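Local structure of oxysterol-binding protein homolog 1 (5H28) at residues T238-A241 / I242-L246; L13-S17 / F18-Q22. The protein carries sterols and other lipids between membranes through the cytosol, and is targeted to the nucleus-vacuole junction by its ankyrin repeats, which interact with NVJ1. One frame throughout, in Å; residues are numbered along the deposited sequence.

Both contacts are local, each formed where the chain begins a helix, and both belong to the ankyrin-repeat part of the protein rather than to its lipid-carrying domain. Contact 2 (13-17 with 18-22) comes first in the sequence and joins helix 2-15 to helix 18-28; contact 1 (238-241 with 242-246) starts helix 241-256, the last helix of the chain. They lie on opposite sides of the chain's centre, about 66 Å apart between their centres and about 52 Å between nearest atoms, without touching. They also differ in chemistry: a serine side chain caps the helix in contact 2, whereas an isoleucine holds the N-cap position in contact 1; waters bridge polar groups in both.

Contact 1 of 2, residues T238-A241 / I242-L246; sequences TKIA and IDIEL
Ile240 and Ile244 meet one helical turn apart, their side chains aslant. With chi1 at 54°, Ile240 CG1 sits between the backbone N and the carbonyl carbon, and from there lies 3.9 Å from Ile244 CD1. Ile244 CG1 comes closer, 3.3 Å from Ile240 O. Apolar chains suit these places: they pack on each other and on loop residues, Ile240 on Val229 and Ile244 on Thr234.

The backbone bonds start the helix. Ile244 N donates to Ile240 O at 3.0 Å, with an N-H...O angle of 156°, and Glu245 N donates to Ala241 O at 2.9 Å. Ile240 holds the N-cap position with no polar side chain for the first turn; a water accepts from Ile242 N at 3.2 Å, donates weakly to Thr238 O, and may partly stand in for a cap.

Asp243 of the first turn and Glu245 just beyond it hold further waters. Asp243 OD2 receives a 2.6 Å bond from a water that also donates to Lys239 O. Glu245 OE1 takes another, 2.7 Å away, which donates weakly to Ala241 O. Asp243 would also be expected to interact favourably with the helix dipole. The other oxygens form salt bridges, Asp243 OD1 with Arg197 and Glu245 OE2 with Arg203.

Arg203 lies on helix 199-207, against which Ile242, Glu245 and Leu246 also pack, joining the start of helix 241-256 to it by both charge and apolar contact.

Contact 2 of 2, residues L13-S17 / F18-Q22; sequences LRQGS and FPNLQ
Ser17 OG reaches over the start of helix 18-28 and accepts a hydrogen bond from Asn20 N at 3.2 Å, with an N-H...O angle of 159°. The hydroxyl lies anti to its own backbone N (chi1 169°), beside the carbonyl carbon, which brings it in front of an amide of the first turn. The same oxygen lies over the face of the Pro19 ring, nearest to CD at 3.4 Å. Proline fits here because a first-turn nitrogen needs no hydrogen for the helical ladder. The first full-turn bond runs from Leu21 N to Ser17 O, 3.0 Å long.

That carbonyl oxygen also accepts from a water, which in turn accepts from Asn20 ND2 at 2.9 Å. A second water takes the hydrogen of Phe18 N at 3.0 Å and donates weakly to Gly16 O. Serine suits the N-cap because its short hydroxyl can reach a first-turn N-H; the Asn20 amide suits its place by donating to the water.

Gly16, with its positive phi of 74°, ends the preceding helix and turns the chain, a conformation glycine adopts readily. Beneath the turn the end of Leu13 swings back to Leu21, whose CB points toward 13-17, and their CD2 methyls meet aslant, 3.9 Å apart. Farther out, Leu13 packs on Tyr47, Ala48, Val51 and Val56, Leu21 on Ile60, and the ring of Phe18 meets His63 and Trp64 of helix 54-64.

Taken together, these are two helices joined by a short, capped turn, consistent with the paired helices of ankyrin-repeat domains.

Contact 1 of 2, residues T238-A241 / I242-L246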
# COMPACT_ATOMS: atom_id res chain seq x y z
N THR A 238 -25.50 29.17 -19.62
CA THR A 238 -24.12 29.42 -19.25
C THR A 238 -23.84 29.72 -17.78
O THR A 238 -22.80 29.31 -17.25
CB THR A 238 -23.52 30.58 -20.09
OG1 THR A 238 -24.24 31.79 -19.83
CG2 THR A 238 -23.60 30.25 -21.57
N LYS A 239 -24.74 30.41 -17.09
CA LYS A 239 -24.49 30.76 -15.70
C LYS A 239 -24.65 29.63 -14.69
O LYS A 239 -24.33 29.79 -13.51
CB LYS A 239 -25.34 31.98 -15.32
CG LYS A 239 -25.01 33.21 -16.18
CD LYS A 239 -23.52 33.57 -16.10
CE LYS A 239 -23.14 34.68 -17.07
NZ LYS A 239 -23.24 34.24 -18.50
N ILE A 240 -25.13 28.48 -15.14
CA ILE A 240 -25.28 27.31 -14.27
C ILE A 240 -24.72 26.08 -14.97
O ILE A 240 -25.01 24.95 -14.59
CB ILE A 240 -26.75 27.04 -13.89
CG1 ILE A 240 -27.61 26.91 -15.15
CG2 ILE A 240 -27.27 28.14 -12.98
CD1 ILE A 240 -29.02 26.44 -14.88
N ALA A 241 -23.89 26.31 -15.99
CA ALA A 241 -23.29 25.23 -16.76
C ALA A 241 -22.48 24.24 -15.93
O ALA A 241 -22.57 23.03 -16.13
CB ALA A 241 -22.42 25.80 -17.88
N ILE A 242 -21.68 24.76 -14.99
CA ILE A 242 -20.87 23.89 -14.15
C ILE A 242 -21.74 22.97 -13.30
O ILE A 242 -21.44 21.79 -13.13
CB ILE A 242 -19.94 24.72 -13.23
CG1 ILE A 242 -18.84 25.37 -14.07
CG2 ILE A 242 -19.33 23.83 -12.14
CD1 ILE A 242 -17.92 26.27 -13.27
N ASP A 243 -22.82 23.52 -12.77
CA ASP A 243 -23.74 22.76 -11.93
C ASP A 243 -24.43 21.68 -12.75
O ASP A 243 -24.63 20.56 -12.28
CB ASP A 243 -24.75 23.71 -11.31
CG ASP A 243 -24.07 24.86 -10.59
OD1 ASP A 243 -23.48 24.62 -9.52
OD2 ASP A 243 -24.10 25.99 -11.11
N ILE A 244 -24.79 22.01 -13.98
CA ILE A 244 -25.43 21.05 -14.86
C ILE A 244 -24.43 19.93 -15.17
O ILE A 244 -24.78 18.75 -15.15
CB ILE A 244 -25.90 21.71 -16.17
CG1 ILE A 244 -27.05 22.68 -15.87
CG2 ILE A 244 -26.35 20.65 -17.16
CD1 ILE A 244 -27.51 23.49 -17.06
N GLU A 245 -23.18 20.31 -15.46
CA GLU A 245 -22.14 19.34 -15.77
C GLU A 245 -21.94 18.40 -14.59
O GLU A 245 -21.83 17.18 -14.76
CB GLU A 245 -20.82 20.06 -16.08
CG GLU A 245 -19.72 19.14 -16.61
CD GLU A 245 -18.37 19.83 -16.75
OE1 GLU A 245 -18.34 21.06 -16.96
OE2 GLU A 245 -17.34 19.13 -16.67
N LEU A 246 -21.89 18.97 -13.40
CA LEU A 246 -21.69 18.20 -12.18
C LEU A 246 -22.84 17.23 -11.93
O LEU A 246 -22.63 16.08 -11.54
CB LEU A 246 -21.53 19.17 -11.00
CG LEU A 246 -21.00 18.59 -9.69
CD1 LEU A 246 -19.70 17.84 -9.94
CD2 LEU A 246 -20.78 19.72 -8.69
O HOH W 1 -21.26 27.87 -14.58
O HOH W 2 -23.87 28.57 -10.85
O HOH W 3 -20.00 23.05 -17.64

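Contact 2 of 2, residues L13-S17 / F18-Q22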
# COMPACT_ATOMS: atom_id res chain seq x y z
N LEU A 13 23.77 -17.21 5.97
CA LEU A 13 22.96 -16.32 6.79
C LEU A 13 23.16 -16.60 8.28
O LEU A 13 23.23 -15.66 9.08
CB LEU A 13 21.48 -16.46 6.41
CG LEU A 13 21.11 -15.91 5.02
CD1 LEU A 13 19.70 -16.31 4.66
CD2 LEU A 13 21.24 -14.39 5.00
N ARG A 14 23.25 -17.87 8.65
CA ARG A 14 23.44 -18.22 10.05
C ARG A 14 24.77 -17.71 10.57
O ARG A 14 24.89 -17.32 11.73
CB ARG A 14 23.36 -19.74 10.27
CG ARG A 14 22.00 -20.35 9.99
CD ARG A 14 21.89 -21.73 10.63
NE ARG A 14 20.70 -22.44 10.17
CZ ARG A 14 20.62 -23.11 9.03
NH1 ARG A 14 19.49 -23.72 8.69
NH2 ARG A 14 21.68 -23.18 8.23
N GLN A 15 25.79 -17.71 9.71
CA GLN A 15 27.10 -17.24 10.11
C GLN A 15 27.08 -15.75 10.45
O GLN A 15 27.95 -15.26 11.17
CB GLN A 15 28.13 -17.54 9.01
CG GLN A 15 28.75 -18.92 9.15
CD GLN A 15 29.75 -19.23 8.06
OE1 GLN A 15 30.59 -18.40 7.72
NE2 GLN A 15 29.67 -20.44 7.52
N GLY A 16 26.09 -15.04 9.92
CA GLY A 16 25.93 -13.63 10.23
C GLY A 16 26.82 -12.54 9.66
O GLY A 16 26.81 -11.43 10.18
N SER A 17 27.59 -12.83 8.62
CA SER A 17 28.45 -11.81 8.03
C SER A 17 27.89 -11.32 6.70
O SER A 17 27.79 -12.09 5.74
CB SER A 17 29.86 -12.36 7.80
OG SER A 17 30.63 -11.48 6.99
N PHE A 18 27.53 -10.04 6.61
CA PHE A 18 27.01 -9.54 5.35
C PHE A 18 28.09 -9.54 4.27
O PHE A 18 27.83 -9.93 3.14
CB PHE A 18 26.43 -8.13 5.48
CG PHE A 18 25.82 -7.62 4.21
CD1 PHE A 18 24.67 -8.21 3.69
CD2 PHE A 18 26.42 -6.59 3.49
CE1 PHE A 18 24.13 -7.79 2.47
CE2 PHE A 18 25.89 -6.17 2.28
CZ PHE A 18 24.75 -6.76 1.77
N PRO A 19 29.31 -9.08 4.59
CA PRO A 19 30.35 -9.08 3.56
C PRO A 19 30.53 -10.47 2.94
O PRO A 19 30.69 -10.61 1.72
CB PRO A 19 31.59 -8.62 4.32
CG PRO A 19 31.01 -7.66 5.30
CD PRO A 19 29.79 -8.39 5.80
N ASN A 20 30.48 -11.50 3.78
CA ASN A 20 30.63 -12.88 3.31
C ASN A 20 29.44 -13.29 2.44
O ASN A 20 29.61 -13.96 1.42
CB ASN A 20 30.74 -13.82 4.52
CG ASN A 20 30.80 -15.28 4.11
OD1 ASN A 20 31.74 -15.72 3.46
ND2 ASN A 20 29.78 -16.04 4.51
N LEU A 21 28.24 -12.88 2.84
CA LEU A 21 27.03 -13.18 2.08
C LEU A 21 27.11 -12.54 0.70
O LEU A 21 26.81 -13.17 -0.31
CB LEU A 21 25.80 -12.66 2.83
CG LEU A 21 24.47 -12.74 2.06
CD1 LEU A 21 24.07 -14.19 1.87
CD2 LEU A 21 23.39 -11.98 2.82
N GLN A 22 27.51 -11.27 0.67
CA GLN A 22 27.62 -10.51 -0.56
C GLN A 22 28.56 -11.20 -1.54
O GLN A 22 28.25 -11.31 -2.73
CB GLN A 22 28.13 -9.10 -0.23
CG GLN A 22 28.13 -8.13 -1.39
CD GLN A 22 28.33 -6.70 -0.91
OE1 GLN A 22 29.28 -6.41 -0.19
NE2 GLN A 22 27.44 -5.81 -1.32
O HOH W 4 27.56 -8.25 9.04
O HOH W 5 27.98 -14.89 6.44